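Long-range contacts in 4-phosphoerythronate dehydrogenase (Lactobacillus jensenii, PDB 4PRK), which probably interconverts pyruvate and D-lactate with NAD, as a D-lactate dehydrogenase of the D-isomer specific 2-hydroxyacid dehydrogenase family: residues Leu34-Val39 and Glu59-Lys64; Asp46-Lys51 and Tyr68-Ile73; Ala105-Ala110 and Ser159-Ile164. One frame throughout, in Å; residues are numbered along the deposited sequence.

Contacts 1 and 2 are neighbours in the domain built on the five-stranded parallel sheet, their centres about 11 Å apart, whereas contact 3 lies about 33 Å (centre to centre) from contact 2, closer to the middle of the chain. One strand-helix-strand unit links the first two: contact 1 packs a loop on its helix 60-67, near the surface, and contact 2 joins its strands 47-50 and 72-75 in the interior. They touch, for example where Leu34 meets Leu50. Contact 3 is a buried helix pair beside the seven-stranded sheet. All three are apolar across the interface, but branched side chains dominate contacts 1 and 2, while in contact 3 alanines meet a valine and an isoleucine, next to a neighbouring subunit.

Contact 1. Residues Leu34-Val39 and Glu59-Lys64; sequences LSAENV and EIVYKK
Val61 of helix 60-67 pushes into a pocket made by Leu34, Ala36 and Val39, where the loop after strand 26-30 packs on a helix flanking the five-stranded parallel sheet of this alpha/beta domain. Val61 CB looks toward Val39, whose CG2 is placed with doubt, being too close to Ser35 O in the model. Beyond CB the branches part. Val61 CG1, anti to the backbone N (chi1 176°), lies between Val39 and the tip of Leu34, whose CD2 is 3.5 Å from it; the Leu34 and Val61 side chains run past each other in opposite senses. Val61 CG2 turns to the loop backbone and rests 3.5 Å from Ala36 N. The other methyl of Val39, CG1, packs 3.9 Å from Lys64 CB. With an alanine here in place of Val39, the loop is likely to lose its grip on Val61 and on the CB of Lys64, with a gap opened between them. The amine of Lys64 reaches back to Asp40 in a salt bridge. On the exposed side, Ile60 extends its CD1 to within 3.4 Å of Ala36 CB, a tight methyl-to-methyl touch.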
ATOM      1  N   LEU A  34      32.475  -7.687  28.970  1.00 64.60           N
ATOM      2  CA  LEU A  34      33.453  -6.913  29.681  1.00 68.94           C
ATOM      3  C   LEU A  34      33.433  -7.319  31.139  1.00 71.76           C
ATOM      4  O   LEU A  34      32.386  -7.503  31.728  1.00 68.43           O
ATOM      5  CB  LEU A  34      33.117  -5.434  29.542  1.00 68.85           C
ATOM      6  CG  LEU A  34      33.870  -4.399  30.368  1.00 67.44           C
ATOM      7  CD1 LEU A  34      35.264  -4.202  29.806  1.00 64.42           C
ATOM      8  CD2 LEU A  34      33.100  -3.097  30.341  1.00 63.86           C
ATOM      9  N   SER A  35      34.615  -7.474  31.706  1.00 75.01           N
ATOM     10  CA  SER A  35      34.760  -7.827  33.105  1.00 74.04           C
ATOM     11  C   SER A  35      36.137  -7.416  33.577  1.00 76.31           C
ATOM     12  O   SER A  35      37.008  -7.107  32.780  1.00 70.88           O
ATOM     13  CB  SER A  35      34.518  -9.320  33.329  1.00 75.64           C
ATOM     14  OG  SER A  35      35.715 -10.068  33.274  1.00 76.39           O
ATOM     15  N   ALA A  36      36.346  -7.466  34.878  1.00 79.58           N
ATOM     16  CA  ALA A  36      37.611  -7.055  35.437  1.00 83.16           C
ATOM     17  C   ALA A  36      38.671  -7.920  34.792  1.00 82.36           C
ATOM     18  O   ALA A  36      39.806  -7.494  34.613  1.00 81.89           O
ATOM     19  CB  ALA A  36      37.608  -7.247  36.939  1.00 88.46           C
ATOM     20  N   GLU A  37      38.290  -9.145  34.460  1.00 81.49           N
ATOM     21  CA  GLU A  37      39.173 -10.087  33.796  1.00 78.06           C
ATOM     22  C   GLU A  37      39.651  -9.630  32.421  1.00 76.85           C
ATOM     23  O   GLU A  37      40.788  -9.894  32.056  1.00 74.74           O
ATOM     24  CB  GLU A  37      38.486 -11.440  33.668  1.00 82.00           C
ATOM     25  CG  GLU A  37      38.388 -12.219  34.964  1.00 82.82           C
ATOM     26  CD  GLU A  37      37.037 -12.878  35.148  1.00 86.81           C
ATOM     27  OE1 GLU A  37      36.182 -12.729  34.256  1.00 83.95           O
ATOM     28  OE2 GLU A  37      36.831 -13.546  36.182  1.00 85.29           O
ATOM     29  N   ASN A  38      38.781  -9.006  31.636  1.00 75.28           N
ATOM     30  CA  ASN A  38      39.169  -8.576  30.289  1.00 76.31           C
ATOM     31  C   ASN A  38      39.333  -7.077  30.002  1.00 77.68           C
ATOM     32  O   ASN A  38      39.586  -6.691  28.870  1.00 81.59           O
ATOM     33  CB  ASN A  38      38.249  -9.207  29.238  1.00 76.73           C
ATOM     34  CG  ASN A  38      36.777  -8.953  29.507  1.00 81.88           C
ATOM     35  OD1 ASN A  38      36.385  -7.889  29.966  1.00 75.20           O
ATOM     36  ND2 ASN A  38      35.952  -9.938  29.206  1.00 85.42           N
ATOM     37  N   VAL A  39      39.208  -6.230  31.010  1.00 74.82           N
ATOM     38  CA  VAL A  39      39.176  -4.788  30.779  1.00 75.18           C
ATOM     39  C   VAL A  39      40.440  -4.193  30.155  1.00 75.93           C
ATOM     40  O   VAL A  39      40.362  -3.246  29.388  1.00 79.81           O
ATOM     41  CB  VAL A  39      38.769  -4.013  32.033  1.00 83.72           C
ATOM     42  CG1 VAL A  39      38.773  -2.522  31.760  1.00 83.55           C
ATOM     43  CG2 VAL A  39      37.385  -4.450  32.465  1.00 89.30           C
ATOM     44  N   GLU A  59      33.613  -1.813  40.232  1.00 76.06           N
ATOM     45  CA  GLU A  59      33.890  -0.423  39.858  1.00 72.56           C
ATOM     46  C   GLU A  59      35.238  -0.226  39.136  1.00 71.05           C
ATOM     47  O   GLU A  59      35.430   0.805  38.471  1.00 65.99           O
ATOM     48  CB  GLU A  59      33.808   0.479  41.089  1.00 73.92           C
ATOM     49  CG  GLU A  59      34.670   1.734  41.010  1.00 74.54           C
ATOM     50  CD  GLU A  59      34.270   2.779  42.012  1.00 75.33           C
ATOM     51  OE1 GLU A  59      33.305   2.531  42.757  1.00 74.07           O
ATOM     52  OE2 GLU A  59      34.912   3.846  42.035  1.00 72.61           O
ATOM     53  N   ILE A  60      36.155  -1.196  39.261  1.00 70.41           N
ATOM     54  CA  ILE A  60      37.532  -1.068  38.718  1.00 76.66           C
ATOM     55  C   ILE A  60      37.524  -1.127  37.178  1.00 81.05           C
ATOM     56  O   ILE A  60      38.374  -0.518  36.503  1.00 72.33           O
ATOM     57  CB  ILE A  60      38.540  -2.090  39.352  1.00 76.44           C
ATOM     58  CG1 ILE A  60      38.637  -3.427  38.578  1.00 74.95           C
ATOM     59  CG2 ILE A  60      38.215  -2.318  40.831  1.00 79.67           C
ATOM     60  CD1 ILE A  60      37.422  -4.339  38.648  1.00 73.58           C
ATOM     61  N   VAL A  61      36.536  -1.847  36.642  1.00 83.58           N
ATOM     62  CA  VAL A  61      36.223  -1.812  35.213  1.00 82.20           C
ATOM     63  C   VAL A  61      35.955  -0.350  34.764  1.00 83.60           C
ATOM     64  O   VAL A  61      36.649   0.180  33.873  1.00 84.10           O
ATOM     65  CB  VAL A  61      35.020  -2.730  34.907  1.00 74.86           C
ATOM     66  CG1 VAL A  61      34.622  -2.627  33.435  1.00 73.28           C
ATOM     67  CG2 VAL A  61      35.328  -4.177  35.325  1.00 72.86           C
ATOM     68  N   TYR A  62      34.993   0.302  35.420  1.00 75.15           N
ATOM     69  CA  TYR A  62      34.652   1.694  35.132  1.00 78.77           C
ATOM     70  C   TYR A  62      35.831   2.642  35.383  1.00 84.10           C
ATOM     71  O   TYR A  62      36.074   3.542  34.574  1.00 89.41           O
ATOM     72  CB  TYR A  62      33.462   2.176  35.973  1.00 82.20           C
ATOM     73  CG  TYR A  62      32.170   1.410  35.790  1.00 80.71           C
ATOM     74  CD1 TYR A  62      31.901   0.286  36.564  1.00 80.28           C
ATOM     75  CD2 TYR A  62      31.198   1.831  34.882  1.00 80.02           C
ATOM     76  CE1 TYR A  62      30.720  -0.423  36.432  1.00 76.01           C
ATOM     77  CE2 TYR A  62      30.000   1.133  34.748  1.00 81.60           C
ATOM     78  CZ  TYR A  62      29.772  -0.008  35.528  1.00 80.15           C
ATOM     79  OH  TYR A  62      28.604  -0.738  35.430  1.00 78.05           O
ATOM     80  N   LYS A  63      36.542   2.471  36.504  1.00 82.55           N
ATOM     81  CA  LYS A  63      37.729   3.295  36.769  1.00 83.83           C
ATOM     82  C   LYS A  63      38.699   3.136  35.620  1.00 75.87           C
ATOM     83  O   LYS A  63      39.220   4.122  35.094  1.00 69.94           O
ATOM     84  CB  LYS A  63      38.434   2.929  38.093  1.00 85.23           C
ATOM     85  CG  LYS A  63      39.755   3.689  38.308  1.00 89.39           C
ATOM     86  CD  LYS A  63      40.364   3.516  39.696  1.00 88.83           C
ATOM     87  CE  LYS A  63      39.502   4.184  40.760  1.00 91.58           C
ATOM     88  NZ  LYS A  63      40.200   4.376  42.061  1.00 94.29           N
ATOM     89  N   LYS A  64      38.917   1.887  35.226  1.00 75.91           N
ATOM     90  CA  LYS A  64      39.896   1.565  34.191  1.00 76.36           C
ATOM     91  C   LYS A  64      39.532   1.996  32.750  1.00 82.19           C
ATOM     92  O   LYS A  64      40.430   2.358  31.982  1.00 84.52           O
ATOM     93  CB  LYS A  64      40.232   0.084  34.263  1.00 70.58           C
ATOM     94  CG  LYS A  64      41.012  -0.232  35.522  1.00 67.76           C
ATOM     95  CD  LYS A  64      41.161  -1.722  35.719  1.00 70.23           C
ATOM     96  CE  LYS A  64      42.623  -2.103  35.882  1.00 69.54           C
ATOM     97  NZ  LYS A  64      42.813  -3.533  35.547  1.00 73.07           N
TER

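Contact 2. Residues Asp46-Lys51 and Tyr68-Ile73; sequences DGVLLK and YGIKSI
The peptide group joining Asp46 to Gly47 carries the CD1 methyl of Ile70 on one face. Ile70 CD1 sits above the plane, 3.5 Å from Asp46 O and equally far from Gly47 N, so it covers the amide rather than meeting its rim. At the edge of strand 47-50 that faces strand 2-6, backbone hydrogen bonds tie Asp46 to Lys2 and Gly47 to Ala4; Asp46 OD1 also takes the N-H of Lys2. With CG1 placed beside its own backbone N (chi1 -61°), Ile70 brings CD1 over the amide, where it also comes within 4.3 Å of Val48 CG2. Leu65 and Val42 pack on the same isoleucine.

Farther along, Leu50 meets Ile73. The Leu50 CD1 to Ile73 CG2 distance is 3.2 Å, tighter than ordinary methyl packing, with Leu50 CG following at 3.6 Å from the same CG2. Tyr62 of helix 60-67 packs against Ile73, and Phe6 against Leu50. Between these two apolar meetings the strands are linked through the backbone of Val48, which hydrogen-bonds to Gly74 just beyond Ile73.

The touching parts run in nearly the same direction, 23° apart. Helix 60-67 ends in a Schellman motif with Gly69, at positive phi, as its C' residue; the chain then turns through Ile70 into strand 72-75. This sequence of strand 47-50, helix and adjoining parallel strand is a beta-alpha-beta crossover, the building unit of parallel alpha/beta sheets.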
ATOM      1  N   ASP A  46      39.896   3.110  21.250  1.00 53.98           N
ATOM      2  CA  ASP A  46      39.165   4.375  21.298  1.00 52.36           C
ATOM      3  C   ASP A  46      37.822   4.365  22.067  1.00 51.19           C
ATOM      4  O   ASP A  46      37.445   5.350  22.681  1.00 46.13           O
ATOM      5  CB  ASP A  46      38.987   4.939  19.887  1.00 55.03           C
ATOM      6  CG  ASP A  46      40.278   5.457  19.292  1.00 53.82           C
ATOM      7  OD1 ASP A  46      40.950   4.709  18.570  1.00 53.39           O
ATOM      8  OD2 ASP A  46      40.623   6.620  19.537  1.00 60.46           O
ATOM      9  N   GLY A  47      37.078   3.271  21.952  1.00 57.00           N
ATOM     10  CA  GLY A  47      35.736   3.163  22.505  1.00 55.14           C
ATOM     11  C   GLY A  47      35.279   1.729  22.681  1.00 57.81           C
ATOM     12  O   GLY A  47      35.941   0.823  22.204  1.00 58.53           O
ATOM     13  N   VAL A  48      34.162   1.508  23.369  1.00 55.11           N
ATOM     14  CA  VAL A  48      33.715   0.147  23.628  1.00 48.04           C
ATOM     15  C   VAL A  48      32.259  -0.097  23.194  1.00 49.27           C
ATOM     16  O   VAL A  48      31.415   0.810  23.240  1.00 43.09           O
ATOM     17  CB  VAL A  48      33.972  -0.211  25.111  1.00 55.79           C
ATOM     18  CG1 VAL A  48      33.189  -1.442  25.545  1.00 62.58           C
ATOM     19  CG2 VAL A  48      35.464  -0.433  25.330  1.00 55.16           C
ATOM     20  N   LEU A  49      31.996  -1.322  22.718  1.00 50.92           N
ATOM     21  CA  LEU A  49      30.643  -1.766  22.338  1.00 48.54           C
ATOM     22  C   LEU A  49      30.299  -2.997  23.197  1.00 47.58           C
ATOM     23  O   LEU A  49      30.991  -4.037  23.133  1.00 42.08           O
ATOM     24  CB  LEU A  49      30.555  -2.059  20.820  1.00 49.16           C
ATOM     25  CG  LEU A  49      30.648  -0.862  19.838  1.00 50.24           C
ATOM     26  CD1 LEU A  49      30.348  -1.282  18.388  1.00 49.65           C
ATOM     27  CD2 LEU A  49      29.727   0.287  20.248  1.00 50.22           C
ATOM     28  N   LEU A  50      29.232  -2.867  24.001  1.00 48.43           N
ATOM     29  CA  LEU A  50      28.898  -3.867  25.021  1.00 47.69           C
ATOM     30  C   LEU A  50      27.629  -4.634  24.706  1.00 48.86           C
ATOM     31  O   LEU A  50      26.692  -4.099  24.091  1.00 50.10           O
ATOM     32  CB  LEU A  50      28.729  -3.185  26.382  1.00 53.70           C
ATOM     33  CG  LEU A  50      29.987  -2.559  27.028  1.00 57.32           C
ATOM     34  CD1 LEU A  50      29.797  -2.372  28.543  1.00 57.26           C
ATOM     35  CD2 LEU A  50      31.220  -3.424  26.757  1.00 54.11           C
ATOM     36  N   LYS A  51      27.643  -5.913  25.041  1.00 48.40           N
ATOM     37  CA  LYS A  51      26.471  -6.756  25.033  1.00 50.22           C
ATOM     38  C   LYS A  51      26.513  -7.518  26.327  1.00 55.57           C
ATOM     39  O   LYS A  51      26.921  -8.676  26.348  1.00 53.66           O
ATOM     40  CB  LYS A  51      26.467  -7.703  23.842  1.00 53.14           C
ATOM     41  CG  LYS A  51      25.214  -8.558  23.733  1.00 56.34           C
ATOM     42  CD  LYS A  51      25.234  -9.422  22.482  1.00 59.88           C
ATOM     43  CE  LYS A  51      24.346 -10.643  22.628  1.00 59.63           C
ATOM     44  NZ  LYS A  51      23.885 -11.163  21.314  1.00 62.72           N
ATOM     45  N   TYR A  68      41.621   4.593  30.669  1.00 72.74           N
ATOM     46  CA  TYR A  68      42.067   4.409  29.274  1.00 68.88           C
ATOM     47  C   TYR A  68      41.512   5.450  28.298  1.00 63.32           C
ATOM     48  O   TYR A  68      41.595   5.267  27.100  1.00 54.15           O
ATOM     49  CB  TYR A  68      41.750   3.000  28.778  1.00 74.91           C
ATOM     50  CG  TYR A  68      42.385   1.892  29.594  1.00 80.95           C
ATOM     51  CD1 TYR A  68      43.727   1.960  29.996  1.00 83.09           C
ATOM     52  CD2 TYR A  68      41.655   0.765  29.940  1.00 76.53           C
ATOM     53  CE1 TYR A  68      44.299   0.941  30.737  1.00 84.10           C
ATOM     54  CE2 TYR A  68      42.217  -0.250  30.678  1.00 77.73           C
ATOM     55  CZ  TYR A  68      43.531  -0.160  31.073  1.00 86.11           C
ATOM     56  OH  TYR A  68      44.067  -1.186  31.804  1.00 94.46           O
ATOM     57  N   GLY A  69      40.952   6.540  28.815  1.00 68.86           N
ATOM     58  CA  GLY A  69      40.447   7.630  27.981  1.00 71.51           C
ATOM     59  C   GLY A  69      39.107   7.344  27.312  1.00 71.49           C
ATOM     60  O   GLY A  69      38.632   8.163  26.501  1.00 61.95           O
ATOM     61  N   ILE A  70      38.497   6.198  27.646  1.00 66.04           N
ATOM     62  CA  ILE A  70      37.215   5.803  27.051  1.00 66.18           C
ATOM     63  C   ILE A  70      36.167   6.759  27.611  1.00 64.23           C
ATOM     64  O   ILE A  70      36.060   6.905  28.839  1.00 58.23           O
ATOM     65  CB  ILE A  70      36.805   4.339  27.389  1.00 65.90           C
ATOM     66  CG1 ILE A  70      37.825   3.306  26.880  1.00 65.66           C
ATOM     67  CG2 ILE A  70      35.446   4.019  26.795  1.00 67.81           C
ATOM     68  CD1 ILE A  70      37.851   3.130  25.368  1.00 64.67           C
ATOM     69  N   LYS A  71      35.409   7.399  26.713  1.00 62.38           N
ATOM     70  CA  LYS A  71      34.445   8.451  27.087  1.00 65.19           C
ATOM     71  C   LYS A  71      32.973   8.004  27.134  1.00 67.88           C
ATOM     72  O   LYS A  71      32.111   8.798  27.547  1.00 63.32           O
ATOM     73  CB  LYS A  71      34.564   9.645  26.134  1.00 69.04           C
ATOM     74  CG  LYS A  71      35.970  10.224  26.005  1.00 72.29           C
ATOM     75  CD  LYS A  71      36.049  11.235  24.875  1.00 75.97           C
ATOM     76  CE  LYS A  71      35.034  12.356  25.035  1.00 76.37           C
ATOM     77  NZ  LYS A  71      35.339  13.471  24.096  1.00 87.53           N
ATOM     78  N   SER A  72      32.679   6.766  26.703  1.00 65.13           N
ATOM     79  CA  SER A  72      31.308   6.242  26.751  1.00 60.61           C
ATOM     80  C   SER A  72      31.248   4.714  26.827  1.00 58.91           C
ATOM     81  O   SER A  72      32.272   4.046  26.714  1.00 62.98           O
ATOM     82  CB  SER A  72      30.493   6.746  25.551  1.00 57.66           C
ATOM     83  OG  SER A  72      30.860   6.086  24.343  1.00 66.28           O
ATOM     84  N   ILE A  73      30.039   4.196  27.088  1.00 61.56           N
ATOM     85  CA  ILE A  73      29.685   2.765  26.945  1.00 63.38           C
ATOM     86  C   ILE A  73      28.557   2.585  25.884  1.00 60.40           C
ATOM     87  O   ILE A  73      27.376   3.000  26.086  1.00 55.17           O
ATOM     88  CB  ILE A  73      29.275   2.135  28.296  1.00 63.18           C
ATOM     89  CG1 ILE A  73      30.442   2.178  29.285  1.00 67.49           C
ATOM     90  CG2 ILE A  73      28.839   0.682  28.128  1.00 66.58           C
ATOM     91  CD1 ILE A  73      29.998   1.961  30.723  1.00 67.43           C
TER

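Contact 3. Residues Ala105-Ala110 and Ser159-Ile164; sequences AIAEMA and SAVAQI
Ala107 fits its single methyl between Ala160 and Val161, and this apolar packing brings helix 103-118 up to helix 155-167. Ala107 CB is 3.6 Å from Ala160 CB and 3.5 Å from Val161 CG2. Val161 holds CG2 beside its backbone N, with CG1 anti to it (chi1 169°); CG2 thereby reaches past the alanine methyl to Ala107 CA at 3.6 Å and lies 4.3 Å from Ala110 CB. One turn on, Ile164 closes the row: its CD1 approaches Glu108 CG to 3.9 Å, the two side chains crossing at about a right angle. The small alanines allow the short helical segments to come within 8.5 Å, axis to axis, at a crossing angle of -53°, close to the value expected for ridges-into-grooves packing of ridges spaced four residues apart.

The polar interactions lead away from this interface. Glu108 lends only the aliphatic start of its chain to Ile164, while its carboxylate is held at both oxygens: OE2 makes a salt bridge with Arg104, and OE1 accepts from Ile144 N of a neighbouring subunit. Helix 103-118 thus has one side on helix 155-167 and another at a subunit boundary.

Val161 also packs on Leu151 of strand 148-152 and touches the glycine-rich turn of Gly153, Gly155 and Gly158. Strand, GxGxxG turn and helix 155-167 fit the dinucleotide-binding start of a Rossmann fold.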
ATOM      1  N   ALA A 105      11.481  -5.806  11.435  1.00 24.99           N
ATOM      2  CA  ALA A 105      11.861  -7.185  11.776  1.00 23.53           C
ATOM      3  C   ALA A 105      10.815  -7.752  12.706  1.00 22.85           C
ATOM      4  O   ALA A 105      10.224  -8.788  12.466  1.00 21.60           O
ATOM      5  CB  ALA A 105      13.221  -7.225  12.442  1.00 22.54           C
ATOM      6  N   ILE A 106      10.555  -7.027  13.765  1.00 23.53           N
ATOM      7  CA  ILE A 106       9.586  -7.516  14.724  1.00 25.05           C
ATOM      8  C   ILE A 106       8.156  -7.521  14.195  1.00 25.55           C
ATOM      9  O   ILE A 106       7.439  -8.499  14.390  1.00 23.52           O
ATOM     10  CB  ILE A 106       9.740  -6.763  16.048  1.00 27.40           C
ATOM     11  CG1 ILE A 106      11.098  -7.172  16.604  1.00 31.51           C
ATOM     12  CG2 ILE A 106       8.639  -7.110  17.029  1.00 26.11           C
ATOM     13  CD1 ILE A 106      11.715  -6.182  17.522  1.00 33.63           C
ATOM     14  N   ALA A 107       7.755  -6.452  13.502  1.00 24.59           N
ATOM     15  CA  ALA A 107       6.402  -6.356  13.023  1.00 22.69           C
ATOM     16  C   ALA A 107       6.113  -7.485  12.043  1.00 22.26           C
ATOM     17  O   ALA A 107       5.049  -8.083  12.047  1.00 18.56           O
ATOM     18  CB  ALA A 107       6.210  -5.034  12.350  1.00 23.33           C
ATOM     19  N   GLU A 108       7.112  -7.843  11.255  1.00 23.99           N
ATOM     20  CA  GLU A 108       6.928  -8.869  10.222  1.00 24.07           C
ATOM     21  C   GLU A 108       6.799 -10.255  10.829  1.00 23.39           C
ATOM     22  O   GLU A 108       6.100 -11.149  10.299  1.00 24.70           O
ATOM     23  CB  GLU A 108       8.059  -8.793   9.175  1.00 23.64           C
ATOM     24  CG  GLU A 108       7.905  -7.625   8.215  1.00 22.17           C
ATOM     25  CD  GLU A 108       8.995  -7.491   7.153  1.00 23.55           C
ATOM     26  OE1 GLU A 108       9.775  -8.454   6.916  1.00 21.19           O
ATOM     27  OE2 GLU A 108       9.030  -6.430   6.487  1.00 20.69           O
ATOM     28  N   MET A 109       7.434 -10.449  11.958  1.00 24.50           N
ATOM     29  CA  MET A 109       7.330 -11.743  12.661  1.00 25.24           C
ATOM     30  C   MET A 109       5.870 -11.837  13.202  1.00 24.83           C
ATOM     31  O   MET A 109       5.174 -12.840  13.035  1.00 25.11           O
ATOM     32  CB  MET A 109       8.383 -11.872  13.788  1.00 23.33           C
ATOM     33  CG  MET A 109       8.246 -13.134  14.624  1.00 26.87           C
ATOM     34  SD  MET A 109       8.541 -14.641  13.660  1.00 30.60           S
ATOM     35  CE  MET A 109       9.964 -15.254  14.538  1.00 31.20           C
ATOM     36  N   ALA A 110       5.398 -10.756  13.788  1.00 24.09           N
ATOM     37  CA  ALA A 110       4.038 -10.727  14.266  1.00 24.63           C
ATOM     38  C   ALA A 110       3.035 -11.019  13.152  1.00 25.20           C
ATOM     39  O   ALA A 110       2.147 -11.827  13.311  1.00 26.09           O
ATOM     40  CB  ALA A 110       3.780  -9.382  14.858  1.00 26.56           C
ATOM     41  N   SER A 159       3.128   0.358  15.005  1.00 21.74           N
ATOM     42  CA  SER A 159       2.911   1.193  13.840  1.00 25.60           C
ATOM     43  C   SER A 159       3.254   0.484  12.536  1.00 25.11           C
ATOM     44  O   SER A 159       2.576   0.619  11.544  1.00 27.15           O
ATOM     45  CB  SER A 159       3.770   2.460  13.958  1.00 25.79           C
ATOM     46  OG  SER A 159       3.689   3.104  12.740  1.00 31.41           O
ATOM     47  N   ALA A 160       4.371  -0.211  12.517  1.00 25.24           N
ATOM     48  CA  ALA A 160       4.750  -0.982  11.347  1.00 26.53           C
ATOM     49  C   ALA A 160       3.759  -2.153  11.087  1.00 24.92           C
ATOM     50  O   ALA A 160       3.440  -2.481   9.918  1.00 23.06           O
ATOM     51  CB  ALA A 160       6.188  -1.510  11.526  1.00 27.34           C
ATOM     52  N   VAL A 161       3.280  -2.768  12.161  1.00 23.08           N
ATOM     53  CA  VAL A 161       2.276  -3.843  12.033  1.00 23.61           C
ATOM     54  C   VAL A 161       0.999  -3.320  11.395  1.00 23.04           C
ATOM     55  O   VAL A 161       0.383  -3.976  10.573  1.00 23.00           O
ATOM     56  CB  VAL A 161       1.900  -4.474  13.382  1.00 25.59           C
ATOM     57  CG1 VAL A 161       0.645  -5.424  13.259  1.00 25.61           C
ATOM     58  CG2 VAL A 161       3.086  -5.223  13.931  1.00 25.51           C
ATOM     59  N   ALA A 162       0.640  -2.117  11.779  1.00 23.41           N
ATOM     60  CA  ALA A 162      -0.541  -1.437  11.296  1.00 24.91           C
ATOM     61  C   ALA A 162      -0.402  -1.039   9.805  1.00 26.71           C
ATOM     62  O   ALA A 162      -1.320  -1.240   8.996  1.00 24.99           O
ATOM     63  CB  ALA A 162      -0.782  -0.222  12.178  1.00 25.18           C
ATOM     64  N   GLN A 163       0.762  -0.520   9.441  1.00 26.36           N
ATOM     65  CA  GLN A 163       1.063  -0.247   8.024  1.00 28.31           C
ATOM     66  C   GLN A 163       0.923  -1.503   7.157  1.00 23.86           C
ATOM     67  O   GLN A 163       0.301  -1.482   6.117  1.00 21.25           O
ATOM     68  CB  GLN A 163       2.501   0.328   7.886  1.00 33.34           C
ATOM     69  CG  GLN A 163       2.693   1.648   8.668  1.00 40.91           C
ATOM     70  CD  GLN A 163       4.124   2.186   8.736  1.00 41.60           C
ATOM     71  OE1 GLN A 163       4.589   2.646   9.785  1.00 45.27           O
ATOM     72  NE2 GLN A 163       4.804   2.177   7.610  1.00 46.97           N
ATOM     73  N   ILE A 164       1.492  -2.605   7.596  1.00 23.19           N
ATOM     74  CA  ILE A 164       1.438  -3.846   6.804  1.00 22.91           C
ATOM     75  C   ILE A 164       0.009  -4.365   6.735  1.00 25.34           C
ATOM     76  O   ILE A 164      -0.555  -4.592   5.609  1.00 25.46           O
ATOM     77  CB  ILE A 164       2.396  -4.922   7.378  1.00 23.11           C
ATOM     78  CG1 ILE A 164       3.836  -4.442   7.243  1.00 21.75           C
ATOM     79  CG2 ILE A 164       2.171  -6.334   6.748  1.00 23.01           C
ATOM     80  CD1 ILE A 164       4.791  -5.263   8.111  1.00 24.83           C
TER